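Local coordinates for ABC transporter substrate-binding protein-branched chain amino acid transport (Streptococcus pneumoniae, PDB 4GNR), which binds isoleucine and, as the substrate-binding protein LivJ, probably delivers branched-chain amino acids to an ABC transporter, at residues 35-40 and 285-290; 256-261 and 334-339. One frame throughout, in Å; residues are numbered along the deposited sequence. Where two conformers were deposited one is given.

Contact 1 (35-40 and 285-290); sequences VDEINA and LAYDSV
Tyr287 reaches from helix 281-297 to Glu37 on helix 21-40 and donates a hydrogen bond from its hydroxyl to the carboxylate, with OH 2.6 Å from Glu37 OE1. The acceptor oxygen uses its syn lone pair, on the side of OE2, and lies near the ring plane at the ring's edge. Carboxylate and ring stand almost perpendicular, 89° apart. The phenol arrives there because CG is anti to the backbone N of Tyr287 (chi1 -179°), while Glu37 runs out extended beyond its CG. Beside this polar bridge is an apolar one: CG1 of Val290 sits 3.8 Å from Val35 CG2 and 4.0 Å from Ile38 CD1, so a single methyl group meets both residues. Ala31 and Ala34 of helix 21-40 also touch Val290. Further out, Phe267 and His291 set their rings against Tyr287, and strand 48-55 backs Val35 and Ile38 through Ile49. The axes of segments 35-40 and 285-290 approach to 10.9 Å and cross at -36°, a rather wide separation spanned by long side chains and branched aliphatic groups. Two helices packed along one flank of a parallel sheet in this way belong to the alpha/beta lobe of a periplasmic-binding-protein fold.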
loop_
_atom_site.group_PDB
_atom_site.type_symbol
_atom_site.label_atom_id
_atom_site.label_comp_id
_atom_site.label_asym_id
_atom_site.label_seq_id
_atom_site.Cartn_x
_atom_site.Cartn_y
_atom_site.Cartn_z
ATOM N N VAL A 35 -14.633 -9.345 -6.883
ATOM C CA VAL A 35 -16.078 -9.200 -7.099
ATOM C C VAL A 35 -16.560 -10.144 -8.206
ATOM O O VAL A 35 -17.572 -10.821 -8.081
ATOM C CB VAL A 35 -16.462 -7.749 -7.414
ATOM C CG1 VAL A 35 -17.891 -7.688 -7.894
ATOM C CG2 VAL A 35 -16.242 -6.877 -6.189
ATOM N N ASP A 36 -15.848 -10.140 -9.321
ATOM C CA ASP A 36 -16.245 -10.984 -10.461
ATOM C C ASP A 36 -16.331 -12.445 -10.068
ATOM O O ASP A 36 -17.266 -13.161 -10.458
ATOM C CB ASP A 36 -15.299 -10.770 -11.638
ATOM C CG ASP A 36 -15.435 -9.385 -12.279
ATOM O OD1 ASP A 36 -16.409 -8.642 -12.024
ATOM O OD2 ASP A 36 -14.565 -9.106 -13.112
ATOM N N GLU A 37 -15.334 -12.913 -9.343
ATOM C CA GLU A 37 -15.308 -14.311 -8.915
ATOM C C GLU A 37 -16.428 -14.635 -7.951
ATOM O O GLU A 37 -17.101 -15.661 -8.082
ATOM C CB GLU A 37 -13.960 -14.654 -8.305
ATOM C CG GLU A 37 -12.835 -14.636 -9.326
ATOM C CD GLU A 37 -11.471 -14.900 -8.709
ATOM O OE1 GLU A 37 -11.377 -14.799 -7.473
ATOM O OE2 GLU A 37 -10.493 -15.129 -9.462
ATOM N N ILE A 38 -16.638 -13.765 -6.966
ATOM C CA ILE A 38 -17.712 -13.981 -5.994
ATOM C C ILE A 38 -19.055 -14.014 -6.719
ATOM O O ILE A 38 -19.908 -14.881 -6.455
ATOM C CB ILE A 38 -17.669 -12.894 -4.905
ATOM C CG1 ILE A 38 -16.413 -13.079 -4.051
ATOM C CG2 ILE A 38 -18.946 -12.955 -4.050
ATOM C CD1 ILE A 38 -16.074 -11.819 -3.229
ATOM N N ASN A 39 -19.252 -13.082 -7.646
ATOM C CA ASN A 39 -20.505 -13.040 -8.420
ATOM C C ASN A 39 -20.729 -14.290 -9.246
ATOM O O ASN A 39 -21.839 -14.827 -9.298
ATOM C CB ASN A 39 -20.588 -11.784 -9.273
ATOM C CG ASN A 39 -21.040 -10.577 -8.467
ATOM O OD1 ASN A 39 -21.626 -10.722 -7.399
ATOM N ND2 ASN A 39 -20.830 -9.389 -9.012
ATOM N N ALA A 40 -19.666 -14.776 -9.871
ATOM C CA ALA A 40 -19.744 -16.008 -10.690
ATOM C C ALA A 40 -20.102 -17.209 -9.842
ATOM O O ALA A 40 -20.716 -18.150 -10.332
ATOM C CB ALA A 40 -18.452 -16.253 -11.402
ATOM N N LEU A 285 -3.725 -7.024 -1.704
ATOM C CA LEU A 285 -4.405 -6.512 -0.511
ATOM C C LEU A 285 -5.856 -6.148 -0.816
ATOM O O LEU A 285 -6.738 -6.423 -0.006
ATOM C CB LEU A 285 -3.675 -5.292 0.065
ATOM C CG LEU A 285 -2.371 -5.604 0.815
ATOM C CD1 LEU A 285 -1.548 -4.338 0.985
ATOM C CD2 LEU A 285 -2.636 -6.249 2.182
ATOM N N ALA A 286 -6.114 -5.535 -1.975
ATOM C CA ALA A 286 -7.478 -5.117 -2.327
ATOM C C ALA A 286 -8.396 -6.326 -2.566
ATOM O O ALA A 286 -9.576 -6.305 -2.206
ATOM C CB ALA A 286 -7.459 -4.205 -3.524
ATOM N N TYR A 287 -7.846 -7.367 -3.190
ATOM C CA TYR A 287 -8.576 -8.620 -3.415
ATOM C C TYR A 287 -9.025 -9.175 -2.049
ATOM O O TYR A 287 -10.191 -9.557 -1.855
ATOM C CB TYR A 287 -7.668 -9.575 -4.175
ATOM C CG TYR A 287 -8.257 -10.912 -4.529
ATOM C CD1 TYR A 287 -8.147 -11.984 -3.664
ATOM C CD2 TYR A 287 -8.864 -11.127 -5.766
ATOM C CE1 TYR A 287 -8.626 -13.246 -4.018
ATOM C CE2 TYR A 287 -9.343 -12.385 -6.135
ATOM C CZ TYR A 287 -9.213 -13.436 -5.257
ATOM O OH TYR A 287 -9.629 -14.701 -5.576
ATOM N N ASP A 288 -8.106 -9.230 -1.087
ATOM C CA ASP A 288 -8.452 -9.681 0.260
ATOM C C ASP A 288 -9.488 -8.762 0.919
ATOM O O ASP A 288 -10.387 -9.258 1.603
ATOM C CB ASP A 288 -7.225 -9.823 1.154
ATOM C CG ASP A 288 -6.467 -11.127 0.949
ATOM O OD1 ASP A 288 -6.920 -12.002 0.186
ATOM O OD2 ASP A 288 -5.422 -11.273 1.638
ATOM N N SER A 289 -9.368 -7.446 0.751
ATOM C CA SER A 289 -10.333 -6.527 1.356
ATOM C C SER A 289 -11.752 -6.809 0.857
ATOM O O SER A 289 -12.706 -6.764 1.648
ATOM C CB SER A 289 -9.967 -5.075 1.135
ATOM O OG SER A 289 -8.910 -4.614 1.970
ATOM N N VAL A 290 -11.907 -7.069 -0.443
ATOM C CA VAL A 290 -13.243 -7.404 -0.957
ATOM C C VAL A 290 -13.768 -8.682 -0.301
ATOM O O VAL A 290 -14.926 -8.746 0.090
ATOM C CB VAL A 290 -13.259 -7.498 -2.489
ATOM C CG1 VAL A 290 -14.556 -8.136 -2.978
ATOM C CG2 VAL A 290 -13.047 -6.135 -3.098
#

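Contact 2 (256-261 and 334-339); sequences TTVEVS and TAYMMT
Val258 projects from the loop between strand 248-252 and helix 262-275 onto Tyr336, which belongs to strand 335-341 in the mixed sheet of the second lobe of this periplasmic-binding-protein fold. The two side chains run past each other in opposite directions, and the valine meets the phenol through one branch. Its CG1 lies 3.3 Å from CE2 and 3.4 Å from CD2 of Tyr336, approaching the CD2-CE2 bond obliquely. This methyl occupies the position between the backbone N and the carbonyl carbon (chi1 69°), which turns it toward the ring. The 3.3 Å approach is tight for two carbons, but Val258 was modelled in two conformers and the closeness is therefore doubtful. On the strand, Tyr336 has CG anti to its carbonyl carbon (chi1 -55°), which carries the ring to the loop's side of the sheet, where CD2 and CE2 face Val258. Strand 344-351, on the other flank of strand 335-341 from strand 248-252, adds Val350 against the ring and Ala348 against Val258, so the loop lies over the edge region of the sheet. The loop backbone is itself held by Ser255, whose OG accepts hydrogen bonds from the N atoms of Thr257 and Val258. Beyond Val258, Ser261 is the N-cap of helix 262-275, its OG accepting a hydrogen bond from Ala264 N.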
loop_
_atom_site.group_PDB
_atom_site.type_symbol
_atom_site.label_atom_id
_atom_site.label_comp_id
_atom_site.label_asym_id
_atom_site.label_seq_id
_atom_site.Cartn_x
_atom_site.Cartn_y
_atom_site.Cartn_z
ATOM N N THR A 256 5.663 -13.745 -4.347
ATOM C CA THR A 256 5.418 -14.917 -5.230
ATOM C C THR A 256 6.501 -16.018 -5.157
ATOM O O THR A 256 6.460 -17.005 -5.914
ATOM C CB THR A 256 5.367 -14.547 -6.750
ATOM O OG1 THR A 256 6.687 -14.259 -7.235
ATOM C CG2 THR A 256 4.447 -13.406 -7.005
ATOM N N THR A 257 7.470 -15.874 -4.266
ATOM C CA THR A 257 8.508 -16.905 -4.160
ATOM C C THR A 257 8.855 -17.448 -2.789
ATOM O O THR A 257 9.210 -18.630 -2.638
ATOM C CB THR A 257 9.861 -16.373 -4.661
ATOM O OG1 THR A 257 10.295 -15.275 -3.842
ATOM C CG2 THR A 257 9.766 -15.957 -6.126
ATOM N N VAL A 258 8.790 -16.597 -1.774
ATOM C CA VAL A 258 9.166 -17.061 -0.435
ATOM C C VAL A 258 7.932 -17.413 0.366
ATOM O O VAL A 258 7.001 -16.615 0.486
ATOM C CB VAL A 258 10.103 -16.076 0.343
ATOM C CG1 VAL A 258 9.374 -14.805 0.730
ATOM C CG2 VAL A 258 10.637 -16.752 1.591
ATOM N N GLU A 259 7.948 -18.638 0.891
ATOM C CA GLU A 259 6.854 -19.183 1.699
ATOM C C GLU A 259 5.542 -18.812 1.023
ATOM O O GLU A 259 4.710 -18.066 1.576
ATOM C CB GLU A 259 6.913 -18.589 3.111
ATOM C CG GLU A 259 8.208 -18.894 3.853
ATOM C CD GLU A 259 8.288 -18.217 5.213
ATOM O OE1 GLU A 259 7.462 -17.321 5.495
ATOM O OE2 GLU A 259 9.202 -18.562 5.995
ATOM N N VAL A 260 5.371 -19.328 -0.194
ATOM C CA VAL A 260 4.165 -19.023 -0.994
ATOM C C VAL A 260 3.017 -19.988 -0.790
ATOM O O VAL A 260 3.086 -21.190 -1.103
ATOM C CB VAL A 260 4.427 -18.979 -2.489
ATOM C CG1 VAL A 260 3.224 -18.356 -3.203
ATOM C CG2 VAL A 260 5.600 -18.121 -2.756
ATOM N N SER A 261 1.918 -19.414 -0.341
ATOM C CA SER A 261 0.732 -20.195 -0.069
ATOM C C SER A 261 -0.084 -20.524 -1.299
ATOM O O SER A 261 0.043 -19.931 -2.365
ATOM C CB SER A 261 -0.200 -19.432 0.871
ATOM O OG SER A 261 -0.755 -18.331 0.177
ATOM N N THR A 334 2.209 -10.116 7.424
ATOM C CA THR A 334 3.558 -10.531 7.047
ATOM C C THR A 334 4.151 -9.465 6.116
ATOM O O THR A 334 3.479 -8.914 5.232
ATOM C CB THR A 334 3.524 -11.865 6.325
ATOM O OG1 THR A 334 2.987 -12.838 7.230
ATOM C CG2 THR A 334 4.905 -12.299 5.837
ATOM N N ALA A 335 5.426 -9.184 6.324
ATOM C CA ALA A 335 6.168 -8.249 5.491
ATOM C C ALA A 335 7.398 -8.956 4.933
ATOM O O ALA A 335 7.968 -9.859 5.543
ATOM C CB ALA A 335 6.582 -7.012 6.276
ATOM N N TYR A 336 7.790 -8.497 3.756
ATOM C CA TYR A 336 8.951 -8.970 3.052
ATOM C C TYR A 336 9.824 -7.809 2.633
ATOM O O TYR A 336 9.335 -6.712 2.356
ATOM C CB TYR A 336 8.544 -9.662 1.725
ATOM C CG TYR A 336 7.552 -10.782 1.911
ATOM C CD1 TYR A 336 6.195 -10.525 1.876
ATOM C CD2 TYR A 336 7.956 -12.094 2.126
ATOM C CE1 TYR A 336 5.257 -11.513 2.057
ATOM C CE2 TYR A 336 7.021 -13.102 2.315
ATOM C CZ TYR A 336 5.668 -12.796 2.270
ATOM O OH TYR A 336 4.695 -13.761 2.432
ATOM N N MET A 337 11.136 -8.020 2.653
ATOM C CA MET A 337 12.076 -7.061 2.069
ATOM C C MET A 337 12.430 -7.703 0.719
ATOM O O MET A 337 12.943 -8.832 0.661
ATOM C CB MET A 337 13.323 -6.830 2.885
ATOM C CG MET A 337 14.186 -5.723 2.277
ATOM S SD MET A 337 13.473 -4.059 2.331
ATOM C CE MET A 337 13.711 -3.643 4.075
ATOM N N MET A 338 12.123 -6.989 -0.355
ATOM C CA MET A 338 12.361 -7.425 -1.719
ATOM C C MET A 338 13.721 -6.920 -2.193
ATOM O O MET A 338 14.090 -5.794 -1.918
ATOM C CB MET A 338 11.278 -6.834 -2.658
ATOM C CG MET A 338 9.860 -7.011 -2.156
ATOM S SD MET A 338 9.303 -8.713 -2.125
ATOM C CE MET A 338 8.295 -8.765 -3.597
ATOM N N THR A 339 14.454 -7.778 -2.900
ATOM C CA THR A 339 15.738 -7.450 -3.528
ATOM C C THR A 339 15.462 -7.354 -5.040
ATOM O O THR A 339 15.013 -8.328 -5.654
ATOM C CB THR A 339 16.777 -8.548 -3.314
ATOM O OG1 THR A 339 17.089 -8.640 -1.922
ATOM C CG2 THR A 339 18.079 -8.242 -4.094
#

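Overall arrangement
From the N terminus, the chain forms helix 21-40, with the first segment of contact 1 at its end, and then passes through both lobes before strand 248-252 leads into the loop that holds segment 256-261. Helices 262-275 and 281-297 follow, and the second of these closes contact 1 across 244 intervening residues. The chain later returns as strand 335-341, closing contact 2 over 72 residues. The segments alternate along the sequence, so the two closures cross and neither nests in the other. Contact 1 joins helices of the lobe built on the parallel sheet; contact 2 fastens a connecting loop to the mixed sheet. Their centres lie 22 Å apart, and their nearest atoms, about 7 Å apart, do not touch.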